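Local coordinates for protein integral membrane indolylacetylinositol arabinosyltransferase EmbC (Mycolicibacterium smegmatis, PDB 7BVE) that probably transfers arabinose units into the arabinan polymers of the mycobacterial cell wall, working as an integral membrane glycosyltransferase to which ethambutol binds, at residues 28-33 / 469-474; 34-39 / 213-218; 205-210 / 1065-1070; 229-234 / 407-412. One frame throughout, in Å; residues are numbered along the deposited sequence.

Contact 1: residues 28-33 / 469-474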
loop_
_atom_site.group_PDB
_atom_site.type_symbol
_atom_site.label_atom_id
_atom_site.label_comp_id
_atom_site.label_asym_id
_atom_site.label_seq_id
_atom_site.Cartn_x
_atom_site.Cartn_y
_atom_site.Cartn_z
ATOM N N LEU A 28 4.238 -24.615 -42.306
ATOM C CA LEU A 28 5.561 -24.201 -42.777
ATOM C C LEU A 28 5.576 -22.746 -43.242
ATOM O O LEU A 28 6.512 -22.000 -42.923
ATOM C CB LEU A 28 6.046 -25.135 -43.886
ATOM C CG LEU A 28 6.929 -26.322 -43.490
ATOM C CD1 LEU A 28 6.230 -27.328 -42.588
ATOM C CD2 LEU A 28 7.395 -27.010 -44.754
ATOM N N MET A 29 4.551 -22.314 -43.985
ATOM C CA MET A 29 4.477 -20.910 -44.379
ATOM C C MET A 29 4.236 -19.972 -43.205
ATOM O O MET A 29 4.540 -18.782 -43.321
ATOM C CB MET A 29 3.373 -20.693 -45.409
ATOM C CG MET A 29 3.618 -21.307 -46.766
ATOM S SD MET A 29 4.964 -20.538 -47.666
ATOM C CE MET A 29 5.046 -21.607 -49.096
ATOM N N ALA A 30 3.689 -20.460 -42.093
ATOM C CA ALA A 30 3.567 -19.641 -40.893
ATOM C C ALA A 30 4.849 -19.569 -40.083
ATOM O O ALA A 30 5.133 -18.531 -39.486
ATOM C CB ALA A 30 2.443 -20.168 -40.006
ATOM N N ILE A 31 5.622 -20.655 -40.031
ATOM C CA ILE A 31 6.924 -20.595 -39.369
ATOM C C ILE A 31 7.899 -19.726 -40.162
ATOM O O ILE A 31 8.693 -18.980 -39.576
ATOM C CB ILE A 31 7.459 -22.023 -39.131
ATOM C CG1 ILE A 31 6.566 -22.759 -38.136
ATOM C CG2 ILE A 31 8.879 -22.026 -38.602
ATOM C CD1 ILE A 31 6.495 -22.095 -36.776
ATOM N N ALA A 32 7.818 -19.745 -41.493
ATOM C CA ALA A 32 8.799 -19.026 -42.297
ATOM C C ALA A 32 8.600 -17.515 -42.323
ATOM O O ALA A 32 9.584 -16.791 -42.480
ATOM C CB ALA A 32 8.785 -19.543 -43.735
ATOM N N THR A 33 7.371 -17.021 -42.184
ATOM C CA THR A 33 7.080 -15.610 -42.460
ATOM C C THR A 33 7.676 -14.504 -41.569
ATOM O O THR A 33 7.744 -13.376 -42.063
ATOM C CB THR A 33 5.564 -15.387 -42.557
ATOM O OG1 THR A 33 5.311 -14.048 -42.989
ATOM C CG2 THR A 33 4.849 -15.612 -41.249
ATOM N N THR A 469 -2.168 -17.289 -36.647
ATOM C CA THR A 469 -2.139 -15.941 -36.082
ATOM C C THR A 469 -0.808 -15.229 -36.337
ATOM O O THR A 469 -0.746 -13.991 -36.285
ATOM C CB THR A 469 -2.454 -16.038 -34.583
ATOM O OG1 THR A 469 -3.587 -16.896 -34.413
ATOM C CG2 THR A 469 -2.842 -14.689 -33.996
ATOM N N ILE A 470 0.245 -15.983 -36.664
ATOM C CA ILE A 470 1.556 -15.409 -36.963
ATOM C C ILE A 470 1.508 -14.554 -38.228
ATOM O O ILE A 470 2.240 -13.565 -38.348
ATOM C CB ILE A 470 2.586 -16.555 -37.041
ATOM C CG1 ILE A 470 2.689 -17.232 -35.680
ATOM C CG2 ILE A 470 3.967 -16.081 -37.424
ATOM C CD1 ILE A 470 3.499 -18.495 -35.690
ATOM N N PHE A 471 0.601 -14.870 -39.156
ATOM C CA PHE A 471 0.380 -14.009 -40.311
ATOM C C PHE A 471 -0.237 -12.672 -39.934
ATOM O O PHE A 471 -0.126 -11.715 -40.703
ATOM C CB PHE A 471 -0.540 -14.683 -41.322
ATOM C CG PHE A 471 0.009 -15.940 -41.895
ATOM C CD1 PHE A 471 1.008 -15.901 -42.841
ATOM C CD2 PHE A 471 -0.500 -17.166 -41.513
ATOM C CE1 PHE A 471 1.509 -17.059 -43.379
ATOM C CE2 PHE A 471 -0.005 -18.327 -42.051
ATOM C CZ PHE A 471 0.998 -18.270 -42.985
ATOM N N LEU A 472 -0.907 -12.589 -38.790
ATOM C CA LEU A 472 -1.516 -11.342 -38.354
ATOM C C LEU A 472 -0.573 -10.533 -37.482
ATOM O O LEU A 472 -0.591 -9.300 -37.528
ATOM C CB LEU A 472 -2.811 -11.628 -37.593
ATOM C CG LEU A 472 -3.679 -10.442 -37.171
ATOM C CD1 LEU A 472 -4.227 -9.717 -38.385
ATOM C CD2 LEU A 472 -4.798 -10.891 -36.269
ATOM N N ILE A 473 0.254 -11.207 -36.687
ATOM C CA ILE A 473 1.207 -10.500 -35.836
ATOM C C ILE A 473 2.330 -9.901 -36.671
ATOM O O ILE A 473 2.684 -8.728 -36.517
ATOM C CB ILE A 473 1.762 -11.448 -34.763
ATOM C CG1 ILE A 473 0.648 -11.950 -33.866
ATOM C CG2 ILE A 473 2.797 -10.758 -33.922
ATOM C CD1 ILE A 473 1.095 -13.070 -32.995
ATOM N N PHE A 474 2.904 -10.693 -37.571
ATOM C CA PHE A 474 4.093 -10.306 -38.322
ATOM C C PHE A 474 3.766 -9.879 -39.736
ATOM O O PHE A 474 4.526 -10.165 -40.658
ATOM C CB PHE A 474 5.099 -11.447 -38.344
ATOM C CG PHE A 474 5.727 -11.724 -37.021
ATOM C CD1 PHE A 474 6.770 -10.945 -36.564
ATOM C CD2 PHE A 474 5.284 -12.768 -36.240
ATOM C CE1 PHE A 474 7.351 -11.199 -35.348
ATOM C CE2 PHE A 474 5.860 -13.025 -35.023
ATOM C CZ PHE A 474 6.897 -12.236 -34.576
#

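Contact 2: residues 34-39 / 213-218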
loop_
_atom_site.group_PDB
_atom_site.type_symbol
_atom_site.label_atom_id
_atom_site.label_comp_id
_atom_site.label_asym_id
_atom_site.label_seq_id
_atom_site.Cartn_x
_atom_site.Cartn_y
_atom_site.Cartn_z
ATOM N N PRO A 34 8.096 -14.688 -40.302
ATOM C CA PRO A 34 8.759 -13.563 -39.631
ATOM C C PRO A 34 10.174 -13.291 -40.108
ATOM O O PRO A 34 10.730 -12.245 -39.754
ATOM C CB PRO A 34 8.775 -13.987 -38.160
ATOM C CG PRO A 34 7.780 -15.009 -38.040
ATOM C CD PRO A 34 7.867 -15.754 -39.307
ATOM N N LEU A 35 10.774 -14.184 -40.896
ATOM C CA LEU A 35 12.177 -14.097 -41.274
ATOM C C LEU A 35 12.366 -13.732 -42.738
ATOM O O LEU A 35 13.484 -13.804 -43.248
ATOM C CB LEU A 35 12.871 -15.422 -40.978
ATOM C CG LEU A 35 12.939 -15.849 -39.520
ATOM C CD1 LEU A 35 13.415 -17.270 -39.449
ATOM C CD2 LEU A 35 13.879 -14.945 -38.772
ATOM N N LEU A 36 11.316 -13.355 -43.413
ATOM C CA LEU A 36 11.335 -12.978 -44.816
ATOM C C LEU A 36 11.690 -11.500 -44.955
ATOM O O LEU A 36 11.528 -10.732 -44.006
ATOM C CB LEU A 36 9.974 -13.291 -45.436
ATOM C CG LEU A 36 9.738 -14.791 -45.595
ATOM C CD1 LEU A 36 8.320 -15.062 -45.990
ATOM C CD2 LEU A 36 10.672 -15.359 -46.635
ATOM N N PRO A 37 12.217 -11.071 -46.110
ATOM C CA PRO A 37 12.698 -9.686 -46.241
ATOM C C PRO A 37 11.596 -8.639 -46.180
ATOM O O PRO A 37 10.403 -8.925 -46.270
ATOM C CB PRO A 37 13.371 -9.680 -47.614
ATOM C CG PRO A 37 13.759 -11.058 -47.842
ATOM C CD PRO A 37 12.692 -11.892 -47.239
ATOM N N VAL A 38 12.027 -7.392 -45.994
ATOM C CA VAL A 38 11.181 -6.206 -46.018
ATOM C C VAL A 38 11.878 -5.142 -46.854
ATOM O O VAL A 38 12.913 -5.391 -47.469
ATOM C CB VAL A 38 10.873 -5.659 -44.611
ATOM C CG1 VAL A 38 9.952 -6.583 -43.868
ATOM C CG2 VAL A 38 12.151 -5.458 -43.842
ATOM N N GLU A 39 11.290 -3.950 -46.892
ATOM C CA GLU A 39 11.844 -2.812 -47.624
ATOM C C GLU A 39 11.837 -1.586 -46.719
ATOM O O GLU A 39 10.794 -0.961 -46.522
ATOM C CB GLU A 39 11.059 -2.550 -48.897
ATOM C CG GLU A 39 11.238 -3.610 -49.944
ATOM C CD GLU A 39 10.401 -3.356 -51.174
ATOM O OE1 GLU A 39 9.559 -2.437 -51.143
ATOM O OE2 GLU A 39 10.590 -4.073 -52.178
ATOM N N THR A 213 7.887 -7.208 -48.858
ATOM C CA THR A 213 8.370 -7.433 -50.209
ATOM C C THR A 213 7.421 -8.405 -50.910
ATOM O O THR A 213 6.367 -8.759 -50.376
ATOM C CB THR A 213 9.813 -7.919 -50.173
ATOM O OG1 THR A 213 10.313 -8.037 -51.507
ATOM C CG2 THR A 213 9.904 -9.246 -49.494
ATOM N N LEU A 214 7.773 -8.835 -52.123
ATOM C CA LEU A 214 6.890 -9.723 -52.876
ATOM C C LEU A 214 6.837 -11.113 -52.262
ATOM O O LEU A 214 5.759 -11.721 -52.186
ATOM C CB LEU A 214 7.358 -9.799 -54.328
ATOM C CG LEU A 214 6.478 -10.578 -55.304
ATOM C CD1 LEU A 214 5.139 -9.899 -55.397
ATOM C CD2 LEU A 214 7.137 -10.646 -56.667
ATOM N N LEU A 215 7.984 -11.609 -51.789
ATOM C CA LEU A 215 8.076 -12.971 -51.275
ATOM C C LEU A 215 7.307 -13.130 -49.967
ATOM O O LEU A 215 6.587 -14.117 -49.773
ATOM C CB LEU A 215 9.546 -13.343 -51.093
ATOM C CG LEU A 215 9.859 -14.799 -50.738
ATOM C CD1 LEU A 215 9.425 -15.690 -51.875
ATOM C CD2 LEU A 215 11.334 -14.992 -50.439
ATOM N N LYS A 216 7.410 -12.138 -49.080
ATOM C CA LYS A 216 6.683 -12.167 -47.813
ATOM C C LYS A 216 5.178 -12.072 -48.033
ATOM O O LYS A 216 4.392 -12.744 -47.350
ATOM C CB LYS A 216 7.178 -11.020 -46.932
ATOM C CG LYS A 216 6.620 -10.948 -45.534
ATOM C CD LYS A 216 7.269 -9.780 -44.818
ATOM C CE LYS A 216 6.668 -9.485 -43.464
ATOM N NZ LYS A 216 7.007 -10.511 -42.469
ATOM N N LEU A 217 4.765 -11.287 -49.026
ATOM C CA LEU A 217 3.346 -11.113 -49.304
ATOM C C LEU A 217 2.743 -12.378 -49.905
ATOM O O LEU A 217 1.638 -12.795 -49.525
ATOM C CB LEU A 217 3.159 -9.922 -50.238
ATOM C CG LEU A 217 1.756 -9.391 -50.491
ATOM C CD1 LEU A 217 1.196 -8.811 -49.213
ATOM C CD2 LEU A 217 1.793 -8.347 -51.584
ATOM N N LEU A 218 3.467 -13.017 -50.832
ATOM C CA LEU A 218 3.008 -14.287 -51.391
ATOM C C LEU A 218 2.986 -15.395 -50.348
ATOM O O LEU A 218 2.088 -16.244 -50.368
ATOM C CB LEU A 218 3.866 -14.698 -52.584
ATOM C CG LEU A 218 3.316 -14.331 -53.961
ATOM C CD1 LEU A 218 3.318 -12.835 -54.201
ATOM C CD2 LEU A 218 4.134 -15.036 -55.020
#

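Contact 3: residues 205-210 / 1065-1070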
loop_
_atom_site.group_PDB
_atom_site.type_symbol
_atom_site.label_atom_id
_atom_site.label_comp_id
_atom_site.label_asym_id
_atom_site.label_seq_id
_atom_site.Cartn_x
_atom_site.Cartn_y
_atom_site.Cartn_z
ATOM N N ASP A 205 16.934 6.973 -37.410
ATOM C CA ASP A 205 16.547 5.596 -37.121
ATOM C C ASP A 205 15.111 5.355 -37.583
ATOM O O ASP A 205 14.151 5.426 -36.816
ATOM C CB ASP A 205 16.710 5.306 -35.639
ATOM C CG ASP A 205 16.385 3.878 -35.290
ATOM O OD1 ASP A 205 17.187 2.985 -35.621
ATOM O OD2 ASP A 205 15.323 3.648 -34.678
ATOM N N THR A 206 14.966 5.076 -38.873
ATOM C CA THR A 206 13.682 4.655 -39.426
ATOM C C THR A 206 13.655 3.141 -39.608
ATOM O O THR A 206 13.520 2.635 -40.714
ATOM C CB THR A 206 13.422 5.350 -40.754
ATOM O OG1 THR A 206 14.279 4.793 -41.750
ATOM C CG2 THR A 206 13.728 6.810 -40.641
ATOM N N ARG A 207 13.782 2.406 -38.511
ATOM C CA ARG A 207 13.820 0.959 -38.624
ATOM C C ARG A 207 12.440 0.333 -38.613
ATOM O O ARG A 207 12.316 -0.852 -38.923
ATOM C CB ARG A 207 14.658 0.345 -37.505
ATOM C CG ARG A 207 14.007 0.368 -36.165
ATOM C CD ARG A 207 14.881 -0.242 -35.096
ATOM N NE ARG A 207 16.004 0.610 -34.734
ATOM C CZ ARG A 207 16.976 0.245 -33.908
ATOM N NH1 ARG A 207 16.966 -0.957 -33.360
ATOM N NH2 ARG A 207 17.958 1.082 -33.630
ATOM N N TYR A 208 11.406 1.091 -38.268
ATOM C CA TYR A 208 10.045 0.589 -38.246
ATOM C C TYR A 208 9.238 1.082 -39.433
ATOM O O TYR A 208 8.048 0.783 -39.524
ATOM C CB TYR A 208 9.358 0.994 -36.946
ATOM C CG TYR A 208 10.115 0.588 -35.714
ATOM C CD1 TYR A 208 10.200 -0.737 -35.336
ATOM C CD2 TYR A 208 10.724 1.536 -34.911
ATOM C CE1 TYR A 208 10.898 -1.115 -34.214
ATOM C CE2 TYR A 208 11.416 1.169 -33.778
ATOM C CZ TYR A 208 11.496 -0.158 -33.437
ATOM O OH TYR A 208 12.184 -0.538 -32.317
ATOM N N SER A 209 9.860 1.821 -40.347
ATOM C CA SER A 209 9.197 2.324 -41.547
ATOM C C SER A 209 9.390 1.350 -42.708
ATOM O O SER A 209 9.844 1.703 -43.789
ATOM C CB SER A 209 9.731 3.705 -41.903
ATOM O OG SER A 209 9.469 4.643 -40.879
ATOM N N THR A 210 9.024 0.100 -42.460
ATOM C CA THR A 210 9.221 -0.972 -43.419
ATOM C C THR A 210 7.957 -1.195 -44.246
ATOM O O THR A 210 6.943 -0.514 -44.087
ATOM C CB THR A 210 9.629 -2.260 -42.707
ATOM O OG1 THR A 210 8.576 -2.684 -41.842
ATOM C CG2 THR A 210 10.877 -2.045 -41.883
ATOM N N TRP A 1065 16.290 -10.466 -39.676
ATOM C CA TRP A 1065 17.021 -10.407 -38.418
ATOM C C TRP A 1065 17.927 -9.186 -38.352
ATOM O O TRP A 1065 18.789 -9.114 -37.471
ATOM C CB TRP A 1065 17.839 -11.684 -38.210
ATOM C CG TRP A 1065 18.811 -11.946 -39.304
ATOM C CD1 TRP A 1065 20.095 -11.511 -39.374
ATOM C CD2 TRP A 1065 18.576 -12.696 -40.495
ATOM N NE1 TRP A 1065 20.678 -11.942 -40.535
ATOM C CE2 TRP A 1065 19.763 -12.672 -41.243
ATOM C CE3 TRP A 1065 17.475 -13.386 -41.003
ATOM C CZ2 TRP A 1065 19.883 -13.308 -42.469
ATOM C CZ3 TRP A 1065 17.595 -14.016 -42.219
ATOM C CH2 TRP A 1065 18.791 -13.974 -42.939
ATOM N N TRP A 1066 17.746 -8.231 -39.256
ATOM C CA TRP A 1066 18.610 -7.066 -39.341
ATOM C C TRP A 1066 18.299 -6.080 -38.225
ATOM O O TRP A 1066 17.148 -5.939 -37.810
ATOM C CB TRP A 1066 18.414 -6.395 -40.691
ATOM C CG TRP A 1066 19.226 -5.188 -40.895
ATOM C CD1 TRP A 1066 20.550 -5.130 -41.181
ATOM C CD2 TRP A 1066 18.784 -3.843 -40.753
ATOM N NE1 TRP A 1066 20.954 -3.824 -41.276
ATOM C CE2 TRP A 1066 19.884 -3.015 -41.015
ATOM C CE3 TRP A 1066 17.551 -3.255 -40.461
ATOM C CZ2 TRP A 1066 19.792 -1.635 -40.977
ATOM C CZ3 TRP A 1066 17.462 -1.895 -40.426
ATOM C CH2 TRP A 1066 18.572 -1.095 -40.684
ATOM N N SER A 1067 19.336 -5.389 -37.740
ATOM C CA SER A 1067 19.199 -4.351 -36.728
ATOM C C SER A 1067 20.344 -3.357 -36.870
ATOM O O SER A 1067 21.510 -3.778 -36.873
ATOM C CB SER A 1067 19.192 -4.941 -35.326
ATOM O OG SER A 1067 19.104 -3.919 -34.360
ATOM N N PRO A 1068 20.056 -2.053 -36.995
ATOM C CA PRO A 1068 21.115 -1.082 -37.311
ATOM C C PRO A 1068 22.024 -0.691 -36.153
ATOM O O PRO A 1068 23.232 -0.529 -36.339
ATOM C CB PRO A 1068 20.321 0.128 -37.808
ATOM C CG PRO A 1068 19.023 0.026 -37.128
ATOM C CD PRO A 1068 18.725 -1.431 -36.988
ATOM N N ALA A 1069 21.462 -0.540 -34.961
ATOM C CA ALA A 1069 22.141 0.081 -33.837
ATOM C C ALA A 1069 21.373 -0.276 -32.577
ATOM O O ALA A 1069 20.190 -0.620 -32.655
ATOM C CB ALA A 1069 22.215 1.606 -34.015
ATOM N N PRO A 1070 22.015 -0.239 -31.410
ATOM C CA PRO A 1070 21.281 -0.508 -30.170
ATOM C C PRO A 1070 20.295 0.601 -29.851
ATOM O O PRO A 1070 20.370 1.718 -30.357
ATOM C CB PRO A 1070 22.386 -0.590 -29.118
ATOM C CG PRO A 1070 23.586 -0.944 -29.870
ATOM C CD PRO A 1070 23.466 -0.242 -31.170
#

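Contact 4: residues 229-234 / 407-412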
loop_
_atom_site.group_PDB
_atom_site.type_symbol
_atom_site.label_atom_id
_atom_site.label_comp_id
_atom_site.label_asym_id
_atom_site.label_seq_id
_atom_site.Cartn_x
_atom_site.Cartn_y
_atom_site.Cartn_z
ATOM N N ILE A 229 -8.181 -24.156 -46.665
ATOM C CA ILE A 229 -8.419 -25.435 -47.337
ATOM C C ILE A 229 -8.254 -26.609 -46.369
ATOM O O ILE A 229 -9.025 -27.581 -46.417
ATOM C CB ILE A 229 -7.506 -25.542 -48.573
ATOM C CG1 ILE A 229 -7.975 -24.541 -49.628
ATOM C CG2 ILE A 229 -7.495 -26.929 -49.160
ATOM C CD1 ILE A 229 -7.071 -24.437 -50.814
ATOM N N ALA A 230 -7.315 -26.501 -45.422
ATOM C CA ALA A 230 -7.126 -27.559 -44.432
ATOM C C ALA A 230 -8.320 -27.682 -43.495
ATOM O O ALA A 230 -8.751 -28.798 -43.178
ATOM C CB ALA A 230 -5.854 -27.307 -43.630
ATOM N N LEU A 231 -8.892 -26.556 -43.059
ATOM C CA LEU A 231 -10.067 -26.668 -42.191
ATOM C C LEU A 231 -11.322 -27.097 -42.951
ATOM O O LEU A 231 -12.201 -27.748 -42.367
ATOM C CB LEU A 231 -10.311 -25.368 -41.436
ATOM C CG LEU A 231 -9.679 -25.287 -40.045
ATOM C CD1 LEU A 231 -8.172 -25.158 -40.085
ATOM C CD2 LEU A 231 -10.289 -24.135 -39.285
ATOM N N GLY A 232 -11.416 -26.792 -44.246
ATOM C CA GLY A 232 -12.507 -27.352 -45.036
ATOM C C GLY A 232 -12.419 -28.862 -45.174
ATOM O O GLY A 232 -13.428 -29.572 -45.065
ATOM N N ALA A 233 -11.205 -29.378 -45.384
ATOM C CA ALA A 233 -11.012 -30.824 -45.430
ATOM C C ALA A 233 -11.270 -31.465 -44.072
ATOM O O ALA A 233 -11.761 -32.598 -43.995
ATOM C CB ALA A 233 -9.604 -31.147 -45.914
ATOM N N LEU A 234 -10.970 -30.744 -42.988
ATOM C CA LEU A 234 -11.286 -31.237 -41.650
ATOM C C LEU A 234 -12.791 -31.351 -41.432
ATOM O O LEU A 234 -13.261 -32.295 -40.786
ATOM C CB LEU A 234 -10.664 -30.321 -40.602
ATOM C CG LEU A 234 -10.817 -30.719 -39.142
ATOM C CD1 LEU A 234 -10.156 -32.050 -38.914
ATOM C CD2 LEU A 234 -10.205 -29.666 -38.247
ATOM N N ARG A 407 -16.859 -33.730 -32.621
ATOM C CA ARG A 407 -16.305 -33.222 -33.865
ATOM C C ARG A 407 -15.146 -32.291 -33.551
ATOM O O ARG A 407 -15.101 -31.685 -32.483
ATOM C CB ARG A 407 -17.368 -32.497 -34.687
ATOM C CG ARG A 407 -18.361 -33.423 -35.348
ATOM C CD ARG A 407 -19.459 -32.678 -36.059
ATOM N NE ARG A 407 -20.292 -33.597 -36.821
ATOM C CZ ARG A 407 -21.381 -33.241 -37.488
ATOM N NH1 ARG A 407 -21.788 -31.983 -37.473
ATOM N NH2 ARG A 407 -22.067 -34.149 -38.163
ATOM N N LEU A 408 -14.210 -32.178 -34.492
ATOM C CA LEU A 408 -12.957 -31.465 -34.261
ATOM C C LEU A 408 -12.928 -30.051 -34.814
ATOM O O LEU A 408 -12.088 -29.253 -34.381
ATOM C CB LEU A 408 -11.789 -32.235 -34.868
ATOM C CG LEU A 408 -11.355 -33.493 -34.147
ATOM C CD1 LEU A 408 -10.346 -34.203 -34.979
ATOM C CD2 LEU A 408 -10.738 -33.079 -32.852
ATOM N N LEU A 409 -13.797 -29.731 -35.771
ATOM C CA LEU A 409 -13.796 -28.387 -36.340
ATOM C C LEU A 409 -14.156 -27.277 -35.348
ATOM O O LEU A 409 -13.477 -26.238 -35.389
ATOM C CB LEU A 409 -14.699 -28.345 -37.581
ATOM C CG LEU A 409 -14.780 -27.004 -38.309
ATOM C CD1 LEU A 409 -13.448 -26.622 -38.894
ATOM C CD2 LEU A 409 -15.820 -27.055 -39.381
ATOM N N PRO A 410 -15.153 -27.396 -34.448
ATOM C CA PRO A 410 -15.296 -26.341 -33.434
ATOM C C PRO A 410 -14.148 -26.263 -32.442
ATOM O O PRO A 410 -13.896 -25.183 -31.901
ATOM C CB PRO A 410 -16.626 -26.682 -32.755
ATOM C CG PRO A 410 -16.882 -28.051 -33.072
ATOM C CD PRO A 410 -16.342 -28.271 -34.418
ATOM N N VAL A 411 -13.399 -27.342 -32.236
ATOM C CA VAL A 411 -12.203 -27.256 -31.405
ATOM C C VAL A 411 -11.105 -26.467 -32.121
ATOM O O VAL A 411 -10.399 -25.655 -31.506
ATOM C CB VAL A 411 -11.743 -28.671 -31.011
ATOM C CG1 VAL A 411 -10.481 -28.627 -30.195
ATOM C CG2 VAL A 411 -12.836 -29.375 -30.238
ATOM N N ALA A 412 -10.980 -26.648 -33.439
ATOM C CA ALA A 412 -10.006 -25.867 -34.197
ATOM C C ALA A 412 -10.408 -24.397 -34.279
ATOM O O ALA A 412 -9.552 -23.500 -34.221
ATOM C CB ALA A 412 -9.839 -26.455 -35.593
#

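Contact 1: residues 28-33 / 469-474
The backbones come nearest where A30, close to the end of helix 14-32, faces I470 in the short helix 470-473, with their CA atoms 6.1 Å apart. F471 contributes the largest share of the buried surface. With CG anti to its own carbonyl carbon (chi1 -62°), its ring reaches over to the last turn of helix 14-32, where CE2 lies 3.7 Å from A30 CB and CZ lies 3.6 Å from A30 N. M29 brings its CB to 4.2 Å from F471 CZ and its carbonyl oxygen to 3.5 Å from F471 CE1, while the bent methionine chain turns off elsewhere. The ring meets these groups at a slant. I470 uses its CG2 branch, which sits 3.4 Å from A30 O and 4.0 Å from T33 CG2. T33 and I470 run antiparallel alongside each other, methyl against methyl, and the same T33 methyl also comes near F471 CD1, obliquely to the ring. M220 of helix 214-238 touches both T33 and F471, so this small apolar patch brings together helices 14-32, 214-238 and 470-473. Packing alone joins the two segments side to side, and K216 of helix 214-238 approaches the ends of both. Four residues beyond A30 comes P34, which has no N-H to offer to A30 O in the usual helical bond. A30 O, left without that bond, lies against the I470 CG2 methyl, and the lysine probably offsets the partial negative charge of backbone carbonyls at the ends of both segments.

Contact 2: residues 34-39 / 213-218
K216 NZ is gripped by two backbone carbonyls, T33 O and F474 O, and the stem that carries it there lies against L36 and P37. From a CG anti to the backbone N (chi1 -175°), the lysine runs extended as far as CE and bends only at the last torsion (chi4 71°), which turns the ammonium group onto the two oxygens. Along the way K216 CB packs 3.9 Å from L36 CB, and K216 CD passes 3.6 Å from P37 O. L36 divides its branches over the first turn of the helix: CD1 rests 3.8 Å from K216 CA, and CD2 reaches 3.9 Å to L215 CD2, the two leucines crossing at about a right angle. Here the chain probably passes between membrane and soluble parts of the fold. Helix 214-238, a predicted transmembrane helix of the GT-C-like region, starts beside the point where strand 38-46 enters the seven-stranded antiparallel sheet of the concanavalin-like domain. V38 pairs with R1062 of strand 1056-1062, and E39 bonds to S211 in the loop leading to helix 214-238. T213, at the N-cap position though without a side-chain capping bond, turns its methyl to P37, with CG2 3.3 Å from P37 O and 4.0 Å from P37 CB. Its hydroxyl lies near the E39 carboxylate, but at 4.0 Å (T213 OG1 to E39 OE2) too far for a hydrogen bond.

Contact 3: residues 205-210 / 1065-1070
R207 donates to A1069 O through NH2 at 3.0 Å (N-H...O angle 144°), and a weak bond from R207 NH1 reaches the same oxygen at 3.3 Å. NH2 stands well above the carbonyl plane of A1069, 47° out of it. P1068 lies over one face of the guanidinium group, its CG 3.6 Å above the plane and toward the rim. In the next shell D205 steers the arginine: R207 NE at 2.8 Å and R207 NH2 at 2.9 Å both bind D205 OD1, a side-on grip on a single oxygen. NE uses the syn lone pair, whereas NH2 arrives from above the carboxylate plane. A bend at chi3 (73°) swings the guanidinium group back to D205 while leaving it within reach of A1069. Further out, T206 is tied to Q40 and T41 of strand 38-46, S1067 OG bonds to Q484 OE1, and P1070 O is held by R180. The contact thus joins two irregular segments, one following strand 201-203 and the other following strand 1056-1062, and fastens the C-terminal tail to the concanavalin-like domain. The ion pair is local; what spans the gap is a charged donor on a neutral carbonyl, with D205 probably balancing the charge.

Contact 4: residues 229-234 / 407-412
L234 and L409 both hold CG anti to the backbone N, with chi1 at -176° and -179°, and these settings extend the two leucines into the space between their helices. The helices, 214-238 and 409-422, belong to the predicted transmembrane bundle of the GT-C-like region, and the side-chain packing between these segments is apolar. L234 carries much of it. Its CD2 branch lies 4.2 Å from A412 CB and also nears L409 CA, while CD1 comes within 4.4 Å of L408 CB, so that L234 touches L408, L409 and A412 at the start of the partner helix. One turn earlier, L231 and L409 cross at a slant, with L231 CD2 4.0 Å from L409 CD1, and the same CD2 approaches A412 CB at 4.4 Å. The backbones are nearest at L234 and L409, whose CA atoms are 6.5 Å apart. The side chains meet at van der Waals distances. A polar tie between the helices lies just beyond, where D238 OD2 accepts hydrogen bonds from the backbone N of both L408 and L409. Helix 456-467 closes over this pair, meeting L231, L234, L408 and A412. L409 also packs on H235, a residue of the phosphopantetheine pocket, and its side chain comes to about 5 Å from that bound group. L409 CD1 rests 3.9 Å from the backbone oxygen of L231.

Overall arrangement
Contacts 1 and 2 are neighbours, their centres 11 Å apart, and K216 links them: its side chain leaves helix 214-238 in contact 2 and ends at contact 1. Contact 3 continues the row, about 15 Å from contact 2, centre to centre, where T210 packs on V38 and W1065 nears L35. Contact 4 uses the other end of helix 214-238, about 28 Å from contact 2 between centres and 39 Å from contact 3. Helix 214-238 therefore runs from the region beside the soluble sheet to the phosphopantetheine pocket, which L409 of contact 4 approaches. The residues lining the ethambutol pocket belong to none of the four contacts.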